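Local structure of ADP-ribosylating toxin CARDS (Mycoplasma pneumoniae, 4TLV) at residues S336-T341 with A359-W364. The protein transfers ADP-ribose from NAD(+) to target proteins as the main virulence factor of its bacterium, and causes vacuolation of mammalian cells. Residues are numbered along the deposited sequence; the frame is centred on the assembly and turned at random.
Sequences SLTAFT and AVNQKW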
loop_
_atom_site.group_PDB
_atom_site.type_symbol
_atom_site.label_atom_id
_atom_site.label_comp_id
_atom_site.label_asym_id
_atom_site.label_seq_id
_atom_site.Cartn_x
_atom_site.Cartn_y
_atom_site.Cartn_z
ATOM N N SER A 336 4.216 -6.022 -11.824
ATOM C CA SER A 336 3.676 -6.941 -10.815
ATOM C C SER A 336 2.650 -7.883 -11.439
ATOM O O SER A 336 1.965 -7.513 -12.394
ATOM C CB SER A 336 2.971 -6.144 -9.703
ATOM O OG SER A 336 3.901 -5.430 -8.917
ATOM N N LEU A 337 2.564 -9.098 -10.901
ATOM C CA LEU A 337 1.516 -10.045 -11.260
ATOM C C LEU A 337 0.163 -9.445 -10.943
ATOM O O LEU A 337 -0.061 -8.934 -9.839
ATOM C CB LEU A 337 1.690 -11.352 -10.475
ATOM C CG LEU A 337 2.555 -12.409 -11.171
ATOM C CD1 LEU A 337 3.939 -11.910 -11.518
ATOM C CD2 LEU A 337 2.621 -13.692 -10.328
ATOM N N THR A 338 -0.748 -9.521 -11.904
ATOM C CA THR A 338 -2.038 -8.871 -11.773
ATOM C C THR A 338 -3.120 -9.866 -12.199
ATOM O O THR A 338 -3.003 -10.498 -13.250
ATOM C CB THR A 338 -2.082 -7.606 -12.662
ATOM O OG1 THR A 338 -0.961 -6.761 -12.355
ATOM C CG2 THR A 338 -3.371 -6.834 -12.462
ATOM N N ALA A 339 -4.145 -10.026 -11.368
ATOM C CA ALA A 339 -5.254 -10.923 -11.672
ATOM C C ALA A 339 -6.320 -10.173 -12.474
ATOM O O ALA A 339 -6.984 -9.281 -11.948
ATOM C CB ALA A 339 -5.852 -11.471 -10.391
ATOM N N PHE A 340 -6.456 -10.529 -13.750
ATOM C CA PHE A 340 -7.411 -9.881 -14.652
ATOM C C PHE A 340 -8.633 -10.759 -14.898
ATOM O O PHE A 340 -8.530 -11.980 -14.967
ATOM C CB PHE A 340 -6.751 -9.588 -15.997
ATOM C CG PHE A 340 -5.807 -8.430 -15.976
ATOM C CD1 PHE A 340 -6.290 -7.125 -16.022
ATOM C CD2 PHE A 340 -4.438 -8.635 -15.936
ATOM C CE1 PHE A 340 -5.415 -6.048 -16.009
ATOM C CE2 PHE A 340 -3.556 -7.557 -15.939
ATOM C CZ PHE A 340 -4.045 -6.267 -15.972
ATOM N N THR A 341 -9.793 -10.135 -15.039
ATOM C CA THR A 341 -11.016 -10.866 -15.341
ATOM C C THR A 341 -10.982 -11.409 -16.765
ATOM O O THR A 341 -10.327 -10.844 -17.647
ATOM C CB THR A 341 -12.233 -9.956 -15.240
ATOM O OG1 THR A 341 -12.051 -8.846 -16.132
ATOM C CG2 THR A 341 -12.399 -9.443 -13.821
ATOM N N ALA A 359 -3.520 -1.070 -6.063
ATOM C CA ALA A 359 -4.249 -1.964 -6.974
ATOM C C ALA A 359 -4.589 -3.288 -6.289
ATOM O O ALA A 359 -3.704 -4.129 -6.072
ATOM C CB ALA A 359 -3.422 -2.209 -8.241
ATOM N N VAL A 360 -5.863 -3.477 -5.950
ATOM C CA VAL A 360 -6.290 -4.689 -5.254
ATOM C C VAL A 360 -5.997 -5.929 -6.099
ATOM O O VAL A 360 -5.653 -6.980 -5.567
ATOM C CB VAL A 360 -7.784 -4.626 -4.858
ATOM C CG1 VAL A 360 -8.244 -5.948 -4.222
ATOM C CG2 VAL A 360 -8.028 -3.470 -3.881
ATOM N N ASN A 361 -6.094 -5.804 -7.420
ATOM C CA ASN A 361 -5.841 -6.951 -8.288
ATOM C C ASN A 361 -4.358 -7.350 -8.385
ATOM O O ASN A 361 -4.034 -8.366 -8.993
ATOM C CB ASN A 361 -6.480 -6.776 -9.682
ATOM C CG ASN A 361 -5.912 -5.591 -10.460
ATOM O OD1 ASN A 361 -4.949 -4.942 -10.032
ATOM N ND2 ASN A 361 -6.509 -5.308 -11.625
ATOM N N GLN A 362 -3.474 -6.574 -7.752
ATOM C CA GLN A 362 -2.065 -6.971 -7.626
ATOM C C GLN A 362 -1.714 -7.496 -6.232
ATOM O O GLN A 362 -0.541 -7.724 -5.933
ATOM C CB GLN A 362 -1.116 -5.808 -7.972
ATOM C CG GLN A 362 -1.290 -5.210 -9.374
ATOM C CD GLN A 362 -0.415 -3.978 -9.593
ATOM O OE1 GLN A 362 0.384 -3.601 -8.737
ATOM N NE2 GLN A 362 -0.559 -3.350 -10.750
ATOM N N LYS A 363 -2.709 -7.683 -5.373
ATOM C CA LYS A 363 -2.431 -8.146 -4.018
ATOM C C LYS A 363 -2.672 -9.650 -3.852
ATOM O O LYS A 363 -3.695 -10.182 -4.299
ATOM C CB LYS A 363 -3.218 -7.328 -2.992
ATOM C CG LYS A 363 -2.866 -5.815 -3.036
ATOM C CD LYS A 363 -3.472 -5.092 -1.830
ATOM C CE LYS A 363 -3.229 -3.579 -1.878
ATOM N NZ LYS A 363 -1.765 -3.219 -2.080
ATOM N N TRP A 364 -1.721 -10.314 -3.195
ATOM C CA TRP A 364 -1.696 -11.775 -3.069
ATOM C C TRP A 364 -1.418 -12.173 -1.630
ATOM O O TRP A 364 -0.720 -11.456 -0.916
ATOM C CB TRP A 364 -0.581 -12.352 -3.943
ATOM C CG TRP A 364 -0.730 -11.987 -5.400
ATOM C CD1 TRP A 364 -0.156 -10.920 -6.052
ATOM C CD2 TRP A 364 -1.521 -12.677 -6.372
ATOM N NE1 TRP A 364 -0.545 -10.916 -7.367
ATOM C CE2 TRP A 364 -1.375 -11.988 -7.595
ATOM C CE3 TRP A 364 -2.329 -13.827 -6.331
ATOM C CZ2 TRP A 364 -2.020 -12.402 -8.775
ATOM C CZ3 TRP A 364 -2.962 -14.248 -7.516
ATOM C CH2 TRP A 364 -2.798 -13.538 -8.714
HETATM O O HOH W 1 1.399 -8.385 -7.750
HETATM O O HOH W 2 -8.689 -7.212 -12.432
#
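A339 N donates to N361 O at 2.9 Å, a nearly straight bond (172° at the hydrogen) that ties strand 335-340 of the D2 beta-trefoil to the 3-10 turn leading into strand 364-368. Two residues back along the strand, L337 O accepts from W364 NE1 at 3.2 Å; the carbonyl oxygen lies in the indole plane, while the N-H comes from well above the carbonyl plane. Indole suits this place because its rim offers one N-H for a buried carbonyl and otherwise only carbon for the core. A water lies within hydrogen-bonding distance of both L337 O and Q362 O, though it has more acceptors near it than protons to give; another links N361 ND2 with A339 O, extending the grip on the backbone around A339.

The Q362 side chain slants across that of T338. With CG beside its own backbone N (chi1 -58°) and an extended chain beyond, CG passes T338 OG1 at 3.4 Å, and the amide continues to V354 O and A356 N, whose opposite polarities a glutamine can answer together. T338 OG1 turns to S353, leaving its methyl, CG2, to touch the N361 amide. On the indole side, the small methyl of A339 fits close to both the N361 carbonyl and the ring, and W364 also touches I323 and V378. There A339 CB lies 4.1 Å from W364 CH2, approaching the ring obliquely.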